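Local coordinates for protein 2,3-dihydroxybenzoate-AMP ligase (Bacillus subtilis, PDB 1MDB) that belongs to the AMP-binding (ANL) superfamily of enzymes and holds adenosine monophosphate and 2,3-dihydroxy-benzoic acid in a pocket at the junction of its two domains, at residues A228-A233 / T515-V520; Q188-S193 / M332-V337; H234-S239 / A277-L282. All blocks are in the same frame, centred on the assembly; numbering follows the deposited sequence.

Contact 1: residues A228-A233 / T515-V520; sequences AALPMA and TGVGKV. With AMP (adenosine monophosphate), chain D; DBH (2,3-dihydroxy-benzoic acid), chain E.
The ring of P231 turns its CG-CD corner toward G516 and V517 and meets two successive peptide carbonyls: CG lies 3.7 Å from G516 O, and CD lies 3.9 Å from V517 O. The same CD also approaches the V517 methyl CG2, while P107 also packs against the ring. L230 adds a second touch on the V517 peptide, its CD2 methyl coming within 3.6 Å of V517 O. With L230 CG anti to its own carbonyl carbon (chi1 -64°), the branch is carried out toward the turn, and L230 CB sits 4.3 Å from V517 CG2. The interface is therefore apolar carbon laid on carbonyl oxygens and one valine methyl.

Residues 515-518 form a type I turn with a G1 bulge: G518 N binds T515 O, T515 N binds K519 O at 2.8 Å, and G518, the last residue of the turn, has positive phi. T515 OG1 accepts from K519 N. This turn presents K519, whose chain runs extended beyond CG to place NZ near the phosphate. NZ is modelled 3.1 Å from AMP O2P and within bonding distance of G307 O, although its exact place is uncertain. A lysine delivered by a C-terminal loop in this way is a hallmark of ANL enzymes.

Around the contact, N84 holds L230 O and M232 N, V279, the N-cap residue of helix 280-292, and L282 within it pack on L230, and H234, just before helix 235-239, touches V517. The proline loop follows strand 225-228 of the large sheet; the turn leads into helix 522-534.

Contact 2: residues Q188-S193 / M332-V337; sequences QLSGGS and MAEGLV. With AMP (adenosine monophosphate), chain D; DBH (2,3-dihydroxy-benzoic acid), chain E.
Direct packing joins A333 and E334 to L189 and S190 at two points. The A333 methyl projects toward the strand end, and CB stops 3.5 Å from L189 O. Beside it, the E334 carboxylate reaches back along a chain bent at its second torsion (chi2 82°), which brings OE2 within 3.2 Å of S190 CB. This is a carbon-oxygen approach and not a bond; the polar ends have partners elsewhere, E334 OE2 with Y392 OH and S190 OG with K198 N.

Water supplies the polar link. One molecule accepts a hydrogen bond from G191 N at 2.9 Å and lies equally far from E334 OE1. It is also close to AMP O1P, at a separation short enough to be doubtful in detail. The loop, the glutamate and the phosphate thus converge on a single solvent site.

Ligand contacts form the third group. A333 N donates to AMP O1P at 2.8 Å with an N-H...O angle of 151°, and the methyl of the same residue lies beside that oxygen. M332 covers the ribose end, with its CA 3.5 Å from C5' of AMP. Farther along, V337 CG2 approaches O6 of 2,3-dihydroxy-benzoic acid at 3.5 Å. The M332-G335 type I turn, closed by G335 N to M332 O, has A333 at its second position, with the N-H directed to the phosphate. The glycine- and serine-rich loop entered at S190 corresponds to the phosphate-binding loop of the ANL family; G192 and S193 are poorly ordered here.

Strand 184-189 pairs with 199-203, whose I200 packs on S190, A333 and E334. The turn connects strands 325-331 and 337-339 of the large sheet, and Y409 at the start of strand 409-417 flanks M332 and E334.

Contact 3: residues H234-S239 / A277-L282; sequences HNYPLS and ALVPPL. With DBH (2,3-dihydroxy-benzoic acid), chain E; AMP (adenosine monophosphate), chain D.
Y236 reaches the A277-V279 segment from the start of a short helix, and the two residues before it face the ligands. H234, the N-cap residue, has AMP O2P at its ring edge, near CE1, while NE2 makes a weak bond to AMP O3P at 3.4 Å. N235 follows, with ND2 3.1 Å from O3 of 2,3-dihydroxy-benzoic acid in a fairly straight bond (162°) and more weakly bonded to O6; Y207 OH holds its OD1.

At Y236, CG anti to the backbone N (chi1 175°) sends the ring across to the sheet. Its hydroxyl donates to L278 O at 2.8 Å, with the acceptor near the ring plane. The A277 methyl lies 3.5 Å from CZ, and V279 CG1 sits at the ring edge, 4.3 Å from CE1. The 2,3-dihydroxy-benzoic acid ring is nearly parallel and strongly displaced, its C12 lying 3.4 Å above one face near CG. L278 ends a parallel strand of the large sheet, and the chain passes through V279, itself an N-cap, into helix 280-292; the ligand pocket lies at this C-terminal edge of the strands. Farther on, S239 OG and S239 N approach N235 O from opposite faces of its plane.

In the fold
Contacts 2 and 3 are wholly buried among their touching residues, whereas contact 1 is partly exposed and alone brings in the C-terminal region. All three reach adenosine monophosphate and 2,3-dihydroxy-benzoic acid. Contacts 1 and 3 are neighbours, their centres about 6 Å apart, and use adjoining stretches of chain: 228-233 runs into 234-239, and L230 packs on A277. Contact 2 lies farther off, about 12 to 13 Å between centres, yet N235 packs on M332 and A333. Their chemistry differs: contact 1 sets apolar carbons against carbonyl oxygens and a valine methyl, contact 2 is bridged by water beside the phosphate, and contact 3 has a tyrosine-carbonyl hydrogen bond at the ring end away from the aromatic ligand.

Contact 1: residues A228-A233 / T515-V520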
loop_
_atom_site.group_PDB
_atom_site.type_symbol
_atom_site.label_atom_id
_atom_site.label_comp_id
_atom_site.label_asym_id
_atom_site.label_seq_id
_atom_site.Cartn_x
_atom_site.Cartn_y
_atom_site.Cartn_z
ATOM N N ALA A 228 11.555 -5.284 -3.454
ATOM C CA ALA A 228 10.674 -4.140 -3.239
ATOM C C ALA A 228 10.516 -3.479 -4.604
ATOM O O ALA A 228 11.377 -2.710 -5.018
ATOM C CB ALA A 228 11.304 -3.171 -2.258
ATOM N N ALA A 229 9.429 -3.798 -5.304
ATOM C CA ALA A 229 9.167 -3.248 -6.635
ATOM C C ALA A 229 8.231 -2.038 -6.615
ATOM O O ALA A 229 8.273 -1.194 -7.509
ATOM C CB ALA A 229 8.587 -4.323 -7.537
ATOM N N LEU A 230 7.371 -1.971 -5.607
ATOM C CA LEU A 230 6.440 -0.852 -5.462
ATOM C C LEU A 230 7.073 0.156 -4.508
ATOM O O LEU A 230 8.018 -0.177 -3.789
ATOM C CB LEU A 230 5.122 -1.344 -4.850
ATOM C CG LEU A 230 4.282 -2.345 -5.638
ATOM C CD1 LEU A 230 3.167 -2.888 -4.758
ATOM C CD2 LEU A 230 3.710 -1.662 -6.857
ATOM N N PRO A 231 6.576 1.407 -4.496
ATOM C CA PRO A 231 7.137 2.420 -3.582
ATOM C C PRO A 231 6.935 1.822 -2.189
ATOM O O PRO A 231 5.806 1.748 -1.697
ATOM C CB PRO A 231 6.245 3.635 -3.833
ATOM C CG PRO A 231 5.866 3.482 -5.292
ATOM C CD PRO A 231 5.554 1.993 -5.383
ATOM N N MET A 232 8.025 1.396 -1.560
ATOM C CA MET A 232 7.961 0.702 -0.270
ATOM C C MET A 232 7.420 1.396 0.972
ATOM O O MET A 232 7.183 0.731 1.982
ATOM C CB MET A 232 9.328 0.075 0.049
ATOM C CG MET A 232 10.426 1.069 0.380
ATOM S SD MET A 232 12.045 0.262 0.317
ATOM C CE MET A 232 13.131 1.619 0.888
ATOM N N ALA A 233 7.226 2.709 0.923
ATOM C CA ALA A 233 6.669 3.418 2.078
ATOM C C ALA A 233 5.151 3.198 2.176
ATOM O O ALA A 233 4.538 3.545 3.184
ATOM C CB ALA A 233 6.972 4.912 1.987
ATOM N N THR A 515 -2.424 6.095 -8.906
ATOM C CA THR A 515 -2.189 6.702 -7.607
ATOM C C THR A 515 -0.715 6.567 -7.248
ATOM O O THR A 515 0.082 6.044 -8.026
ATOM C CB THR A 515 -2.980 5.998 -6.504
ATOM O OG1 THR A 515 -2.520 4.649 -6.396
ATOM C CG2 THR A 515 -4.476 5.993 -6.824
ATOM N N GLY A 516 -0.373 7.010 -6.044
ATOM C CA GLY A 516 1.004 6.953 -5.589
ATOM C C GLY A 516 1.650 5.580 -5.616
ATOM O O GLY A 516 2.799 5.443 -6.052
ATOM N N VAL A 517 0.929 4.556 -5.161
ATOM C CA VAL A 517 1.508 3.221 -5.147
ATOM C C VAL A 517 1.365 2.504 -6.490
ATOM O O VAL A 517 1.955 1.451 -6.699
ATOM C CB VAL A 517 0.900 2.356 -4.019
ATOM C CG1 VAL A 517 -0.555 2.054 -4.313
ATOM C CG2 VAL A 517 1.699 1.085 -3.860
ATOM N N GLY A 518 0.585 3.071 -7.406
ATOM C CA GLY A 518 0.446 2.444 -8.711
ATOM C C GLY A 518 -0.918 1.906 -9.112
ATOM O O GLY A 518 -1.051 1.335 -10.192
ATOM N N LYS A 519 -1.937 2.063 -8.276
ATOM C CA LYS A 519 -3.247 1.556 -8.679
ATOM C C LYS A 519 -3.976 2.538 -9.588
ATOM O O LYS A 519 -3.653 3.730 -9.647
ATOM C CB LYS A 519 -4.139 1.220 -7.476
ATOM C CG LYS A 519 -3.624 1.630 -6.112
ATOM C CD LYS A 519 -4.534 1.091 -5.008
ATOM C CE LYS A 519 -3.998 1.434 -3.620
ATOM N NZ LYS A 519 -4.787 0.795 -2.514
ATOM N N VAL A 520 -4.950 2.019 -10.317
ATOM C CA VAL A 520 -5.729 2.857 -11.209
ATOM C C VAL A 520 -6.526 3.816 -10.335
ATOM O O VAL A 520 -7.033 3.433 -9.282
ATOM C CB VAL A 520 -6.703 2.014 -12.061
ATOM C CG1 VAL A 520 -7.596 2.920 -12.887
ATOM C CG2 VAL A 520 -5.923 1.085 -12.969
HETATM P P AMP D . -4.498 1.418 1.076
HETATM O O1P AMP D . -4.438 1.953 2.482
HETATM O O2P AMP D . -3.943 2.337 0.040
HETATM O O3P AMP D . -3.913 0.033 0.971
HETATM O "O5'" AMP D . -6.085 1.323 0.621
HETATM C "C5'" AMP D . -6.976 0.276 1.103
HETATM C "C4'" AMP D . -8.182 0.156 0.163
HETATM O "O4'" AMP D . -7.649 -0.279 -1.073
HETATM C "C3'" AMP D . -9.178 -0.908 0.519
HETATM O "O3'" AMP D . -10.134 -0.450 1.471
HETATM C "C2'" AMP D . -9.772 -1.268 -0.837
HETATM O "O2'" AMP D . -10.861 -0.388 -1.190
HETATM C "C1'" AMP D . -8.569 -1.134 -1.736
HETATM N N9 AMP D . -7.955 -2.692 -1.959
HETATM C C8 AMP D . -6.735 -3.089 -1.530
HETATM N N7 AMP D . -6.483 -4.351 -1.866
HETATM C C5 AMP D . -7.570 -4.731 -2.512
HETATM C C6 AMP D . -7.780 -5.984 -3.079
HETATM N N6 AMP D . -6.874 -6.959 -3.037
HETATM N N1 AMP D . -8.990 -6.163 -3.707
HETATM C C2 AMP D . -9.941 -5.189 -3.780
HETATM N N3 AMP D . -9.730 -3.982 -3.236
HETATM C C4 AMP D . -8.537 -3.728 -2.591
HETATM C C21 DBH E . -3.764 -0.941 0.312
HETATM O O9 DBH E . -4.327 -0.719 -0.883
HETATM C C18 DBH E . -3.166 -2.246 0.694
HETATM C C15 DBH E . -3.112 -3.308 -0.257
HETATM C C12 DBH E . -2.566 -4.560 0.097
HETATM C C3 DBH E . -2.662 -2.452 2.018
HETATM O O3 DBH E . -2.682 -1.443 3.001
HETATM C C6 DBH E . -2.119 -3.704 2.366
HETATM C C9 DBH E . -2.069 -4.757 1.421
HETATM O O6 DBH E . -1.639 -3.909 3.639
#

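Contact 2: residues Q188-S193 / M332-V337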
loop_
_atom_site.group_PDB
_atom_site.type_symbol
_atom_site.label_atom_id
_atom_site.label_comp_id
_atom_site.label_asym_id
_atom_site.label_seq_id
_atom_site.Cartn_x
_atom_site.Cartn_y
_atom_site.Cartn_z
ATOM N N GLN A 188 0.804 6.964 8.966
ATOM C CA GLN A 188 0.678 6.487 7.592
ATOM C C GLN A 188 -0.361 7.327 6.876
ATOM O O GLN A 188 -1.026 8.159 7.499
ATOM C CB GLN A 188 0.263 5.011 7.573
ATOM C CG GLN A 188 1.391 4.049 7.252
ATOM C CD GLN A 188 1.876 4.153 5.806
ATOM O OE1 GLN A 188 2.777 3.428 5.399
ATOM N NE2 GLN A 188 1.279 5.054 5.030
ATOM N N LEU A 189 -0.505 7.123 5.572
ATOM C CA LEU A 189 -1.494 7.889 4.805
ATOM C C LEU A 189 -2.647 6.970 4.375
ATOM O O LEU A 189 -2.413 5.816 4.056
ATOM C CB LEU A 189 -0.838 8.495 3.552
ATOM C CG LEU A 189 0.392 9.403 3.698
ATOM C CD1 LEU A 189 0.759 9.940 2.325
ATOM C CD2 LEU A 189 0.112 10.558 4.645
ATOM N N SER A 190 -3.876 7.477 4.397
ATOM C CA SER A 190 -5.022 6.695 3.958
ATOM C C SER A 190 -5.032 6.767 2.427
ATOM O O SER A 190 -4.466 7.699 1.855
ATOM C CB SER A 190 -6.329 7.272 4.507
ATOM O OG SER A 190 -6.438 8.645 4.169
ATOM N N GLY A 191 -5.678 5.809 1.764
ATOM C CA GLY A 191 -5.681 5.817 0.307
ATOM C C GLY A 191 -6.985 5.978 -0.453
ATOM O O GLY A 191 -7.125 5.437 -1.552
ATOM N N GLY A 192 -7.937 6.724 0.098
ATOM C CA GLY A 192 -9.191 6.915 -0.609
ATOM C C GLY A 192 -9.046 7.811 -1.829
ATOM O O GLY A 192 -8.086 7.714 -2.596
ATOM N N SER A 193 -10.025 8.684 -2.016
ATOM C CA SER A 193 -10.027 9.624 -3.127
ATOM C C SER A 193 -10.351 10.988 -2.546
ATOM O O SER A 193 -10.817 11.090 -1.410
ATOM C CB SER A 193 -11.089 9.233 -4.154
ATOM O OG SER A 193 -12.328 8.962 -3.521
ATOM N N MET A 332 -5.556 -2.533 4.017
ATOM C CA MET A 332 -5.789 -1.094 4.095
ATOM C C MET A 332 -4.819 -0.546 5.129
ATOM O O MET A 332 -4.492 -1.233 6.105
ATOM C CB MET A 332 -7.227 -0.814 4.541
ATOM C CG MET A 332 -7.638 -1.582 5.788
ATOM S SD MET A 332 -9.435 -1.904 5.756
ATOM C CE MET A 332 -9.515 -3.189 4.529
ATOM N N ALA A 333 -4.372 0.688 4.929
ATOM C CA ALA A 333 -3.416 1.288 5.847
ATOM C C ALA A 333 -4.049 1.505 7.215
ATOM O O ALA A 333 -3.339 1.664 8.218
ATOM C CB ALA A 333 -2.896 2.617 5.278
ATOM N N GLU A 334 -5.382 1.493 7.245
ATOM C CA GLU A 334 -6.129 1.686 8.481
ATOM C C GLU A 334 -6.018 0.485 9.404
ATOM O O GLU A 334 -6.189 0.616 10.619
ATOM C CB GLU A 334 -7.616 1.940 8.205
ATOM C CG GLU A 334 -7.951 3.341 7.782
ATOM C CD GLU A 334 -7.709 3.577 6.308
ATOM O OE1 GLU A 334 -7.446 2.597 5.573
ATOM O OE2 GLU A 334 -7.793 4.743 5.884
ATOM N N GLY A 335 -5.751 -0.686 8.836
ATOM C CA GLY A 335 -5.630 -1.866 9.670
ATOM C C GLY A 335 -5.684 -3.190 8.950
ATOM O O GLY A 335 -4.683 -3.662 8.404
ATOM N N LEU A 336 -6.875 -3.779 8.951
ATOM C CA LEU A 336 -7.142 -5.074 8.348
ATOM C C LEU A 336 -6.401 -5.462 7.077
ATOM O O LEU A 336 -6.369 -4.711 6.102
ATOM C CB LEU A 336 -8.645 -5.223 8.091
ATOM C CG LEU A 336 -9.067 -6.591 7.543
ATOM C CD1 LEU A 336 -8.750 -7.664 8.578
ATOM C CD2 LEU A 336 -10.558 -6.599 7.220
ATOM N N VAL A 337 -5.824 -6.662 7.094
ATOM C CA VAL A 337 -5.125 -7.199 5.936
ATOM C C VAL A 337 -5.585 -8.642 5.733
ATOM O O VAL A 337 -5.566 -9.447 6.669
ATOM C CB VAL A 337 -3.599 -7.183 6.118
ATOM C CG1 VAL A 337 -2.934 -7.863 4.921
ATOM C CG2 VAL A 337 -3.100 -5.748 6.243
HETATM P P AMP D . -4.498 1.418 1.076
HETATM O O1P AMP D . -4.438 1.953 2.482
HETATM O O2P AMP D . -3.943 2.337 0.040
HETATM O O3P AMP D . -3.913 0.033 0.971
HETATM O "O5'" AMP D . -6.085 1.323 0.621
HETATM C "C5'" AMP D . -6.976 0.276 1.103
HETATM C "C4'" AMP D . -8.182 0.156 0.163
HETATM O "O4'" AMP D . -7.649 -0.279 -1.073
HETATM C "C3'" AMP D . -9.178 -0.908 0.519
HETATM O "O3'" AMP D . -10.134 -0.450 1.471
HETATM C "C2'" AMP D . -9.772 -1.268 -0.837
HETATM O "O2'" AMP D . -10.861 -0.388 -1.190
HETATM C "C1'" AMP D . -8.569 -1.134 -1.736
HETATM N N9 AMP D . -7.955 -2.692 -1.959
HETATM C C8 AMP D . -6.735 -3.089 -1.530
HETATM N N7 AMP D . -6.483 -4.351 -1.866
HETATM C C5 AMP D . -7.570 -4.731 -2.512
HETATM C C6 AMP D . -7.780 -5.984 -3.079
HETATM N N6 AMP D . -6.874 -6.959 -3.037
HETATM N N1 AMP D . -8.990 -6.163 -3.707
HETATM C C2 AMP D . -9.941 -5.189 -3.780
HETATM N N3 AMP D . -9.730 -3.982 -3.236
HETATM C C4 AMP D . -8.537 -3.728 -2.591
HETATM C C21 DBH E . -3.764 -0.941 0.312
HETATM O O9 DBH E . -4.327 -0.719 -0.883
HETATM C C18 DBH E . -3.166 -2.246 0.694
HETATM C C15 DBH E . -3.112 -3.308 -0.257
HETATM C C12 DBH E . -2.566 -4.560 0.097
HETATM C C3 DBH E . -2.662 -2.452 2.018
HETATM O O3 DBH E . -2.682 -1.443 3.001
HETATM C C6 DBH E . -2.119 -3.704 2.366
HETATM C C9 DBH E . -2.069 -4.757 1.421
HETATM O O6 DBH E . -1.639 -3.909 3.639
HETATM O O HOH W 1 -6.478 3.355 2.996
#

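Contact 3: residues H234-S239 / A277-L282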
loop_
_atom_site.group_PDB
_atom_site.type_symbol
_atom_site.label_atom_id
_atom_site.label_comp_id
_atom_site.label_asym_id
_atom_site.label_seq_id
_atom_site.Cartn_x
_atom_site.Cartn_y
_atom_site.Cartn_z
ATOM N N HIS A 234 4.544 2.649 1.127
ATOM C CA HIS A 234 3.097 2.368 1.138
ATOM C C HIS A 234 2.871 1.149 2.041
ATOM O O HIS A 234 3.678 0.223 2.039
ATOM C CB HIS A 234 2.587 2.061 -0.272
ATOM C CG HIS A 234 1.116 1.772 -0.336
ATOM N ND1 HIS A 234 0.162 2.764 -0.454
ATOM C CD2 HIS A 234 0.434 0.607 -0.239
ATOM C CE1 HIS A 234 -1.043 2.220 -0.424
ATOM N NE2 HIS A 234 -0.905 0.912 -0.295
ATOM N N ASN A 235 1.774 1.142 2.788
ATOM C CA ASN A 235 1.478 0.056 3.734
ATOM C C ASN A 235 1.666 -1.372 3.205
ATOM O O ASN A 235 2.155 -2.243 3.922
ATOM C CB ASN A 235 0.052 0.210 4.283
ATOM C CG ASN A 235 -0.152 -0.515 5.620
ATOM O OD1 ASN A 235 0.527 -0.225 6.608
ATOM N ND2 ASN A 235 -1.101 -1.452 5.653
ATOM N N TYR A 236 1.273 -1.598 1.958
ATOM C CA TYR A 236 1.356 -2.904 1.312
ATOM C C TYR A 236 2.822 -3.375 1.173
ATOM O O TYR A 236 3.214 -4.385 1.776
ATOM C CB TYR A 236 0.623 -2.807 -0.044
ATOM C CG TYR A 236 0.657 -4.011 -0.967
ATOM C CD1 TYR A 236 0.412 -3.843 -2.329
ATOM C CD2 TYR A 236 0.922 -5.304 -0.499
ATOM C CE1 TYR A 236 0.429 -4.911 -3.212
ATOM C CE2 TYR A 236 0.945 -6.398 -1.387
ATOM C CZ TYR A 236 0.696 -6.183 -2.743
ATOM O OH TYR A 236 0.722 -7.211 -3.653
ATOM N N PRO A 237 3.652 -2.651 0.402
ATOM C CA PRO A 237 5.050 -3.085 0.265
ATOM C C PRO A 237 5.926 -2.816 1.501
ATOM O O PRO A 237 7.113 -3.156 1.522
ATOM C CB PRO A 237 5.526 -2.328 -0.975
ATOM C CG PRO A 237 4.727 -1.046 -0.894
ATOM C CD PRO A 237 3.347 -1.560 -0.540
ATOM N N LEU A 238 5.348 -2.206 2.532
ATOM C CA LEU A 238 6.097 -1.943 3.755
ATOM C C LEU A 238 5.827 -2.974 4.840
ATOM O O LEU A 238 6.716 -3.271 5.639
ATOM C CB LEU A 238 5.743 -0.569 4.340
ATOM C CG LEU A 238 6.493 -0.143 5.618
ATOM C CD1 LEU A 238 7.908 0.312 5.235
ATOM C CD2 LEU A 238 5.768 1.012 6.315
ATOM N N SER A 239 4.611 -3.523 4.867
ATOM C CA SER A 239 4.233 -4.442 5.942
ATOM C C SER A 239 3.341 -5.653 5.640
ATOM O O SER A 239 2.976 -6.380 6.571
ATOM C CB SER A 239 3.531 -3.636 7.031
ATOM O OG SER A 239 2.247 -3.240 6.572
ATOM N N ALA A 277 5.780 -8.099 -4.675
ATOM C CA ALA A 277 4.392 -7.658 -4.612
ATOM C C ALA A 277 4.063 -6.614 -5.663
ATOM O O ALA A 277 4.802 -5.640 -5.843
ATOM C CB ALA A 277 4.085 -7.115 -3.222
ATOM N N LEU A 278 2.945 -6.829 -6.349
ATOM C CA LEU A 278 2.488 -5.926 -7.395
ATOM C C LEU A 278 1.041 -5.511 -7.123
ATOM O O LEU A 278 0.378 -6.045 -6.223
ATOM C CB LEU A 278 2.530 -6.618 -8.767
ATOM C CG LEU A 278 3.651 -7.626 -9.081
ATOM C CD1 LEU A 278 3.392 -8.257 -10.449
ATOM C CD2 LEU A 278 5.027 -6.939 -9.046
ATOM N N VAL A 279 0.577 -4.539 -7.902
ATOM C CA VAL A 279 -0.802 -4.078 -7.850
ATOM C C VAL A 279 -1.300 -4.547 -9.221
ATOM O O VAL A 279 -0.487 -4.790 -10.116
ATOM C CB VAL A 279 -0.912 -2.525 -7.716
ATOM C CG1 VAL A 279 -0.461 -2.084 -6.325
ATOM C CG2 VAL A 279 -0.069 -1.838 -8.778
ATOM N N PRO A 280 -2.630 -4.693 -9.407
ATOM C CA PRO A 280 -3.201 -5.150 -10.678
ATOM C C PRO A 280 -2.666 -4.574 -11.997
ATOM O O PRO A 280 -2.275 -5.330 -12.886
ATOM C CB PRO A 280 -4.706 -4.909 -10.487
ATOM C CG PRO A 280 -4.887 -5.168 -9.032
ATOM C CD PRO A 280 -3.696 -4.435 -8.421
ATOM N N PRO A 281 -2.653 -3.239 -12.158
ATOM C CA PRO A 281 -2.144 -2.682 -13.419
ATOM C C PRO A 281 -0.737 -3.183 -13.760
ATOM O O PRO A 281 -0.441 -3.504 -14.906
ATOM C CB PRO A 281 -2.145 -1.177 -13.159
ATOM C CG PRO A 281 -3.205 -0.994 -12.152
ATOM C CD PRO A 281 -3.034 -2.161 -11.229
ATOM N N LEU A 282 0.125 -3.235 -12.748
ATOM C CA LEU A 282 1.509 -3.664 -12.930
ATOM C C LEU A 282 1.557 -5.163 -13.235
ATOM O O LEU A 282 2.336 -5.602 -14.077
ATOM C CB LEU A 282 2.324 -3.335 -11.667
ATOM C CG LEU A 282 3.852 -3.451 -11.729
ATOM C CD1 LEU A 282 4.405 -2.534 -12.813
ATOM C CD2 LEU A 282 4.434 -3.077 -10.369
HETATM C C21 DBH E . -3.764 -0.941 0.312
HETATM O O9 DBH E . -4.327 -0.719 -0.883
HETATM C C18 DBH E . -3.166 -2.246 0.694
HETATM C C15 DBH E . -3.112 -3.308 -0.257
HETATM C C12 DBH E . -2.566 -4.560 0.097
HETATM C C3 DBH E . -2.662 -2.452 2.018
HETATM O O3 DBH E . -2.682 -1.443 3.001
HETATM C C6 DBH E . -2.119 -3.704 2.366
HETATM C C9 DBH E . -2.069 -4.757 1.421
HETATM O O6 DBH E . -1.639 -3.909 3.639
HETATM P P AMP D . -4.498 1.418 1.076
HETATM O O1P AMP D . -4.438 1.953 2.482
HETATM O O2P AMP D . -3.943 2.337 0.040
HETATM O O3P AMP D . -3.913 0.033 0.971
HETATM O "O5'" AMP D . -6.085 1.323 0.621
HETATM C "C5'" AMP D . -6.976 0.276 1.103
HETATM C "C4'" AMP D . -8.182 0.156 0.163
HETATM O "O4'" AMP D . -7.649 -0.279 -1.073
HETATM C "C3'" AMP D . -9.178 -0.908 0.519
HETATM O "O3'" AMP D . -10.134 -0.450 1.471
HETATM C "C2'" AMP D . -9.772 -1.268 -0.837
HETATM O "O2'" AMP D . -10.861 -0.388 -1.190
HETATM C "C1'" AMP D . -8.569 -1.134 -1.736
HETATM N N9 AMP D . -7.955 -2.692 -1.959
HETATM C C8 AMP D . -6.735 -3.089 -1.530
HETATM N N7 AMP D . -6.483 -4.351 -1.866
HETATM C C5 AMP D . -7.570 -4.731 -2.512
HETATM C C6 AMP D . -7.780 -5.984 -3.079
HETATM N N6 AMP D . -6.874 -6.959 -3.037
HETATM N N1 AMP D . -8.990 -6.163 -3.707
HETATM C C2 AMP D . -9.941 -5.189 -3.780
HETATM N N3 AMP D . -9.730 -3.982 -3.236
HETATM C C4 AMP D . -8.537 -3.728 -2.591
#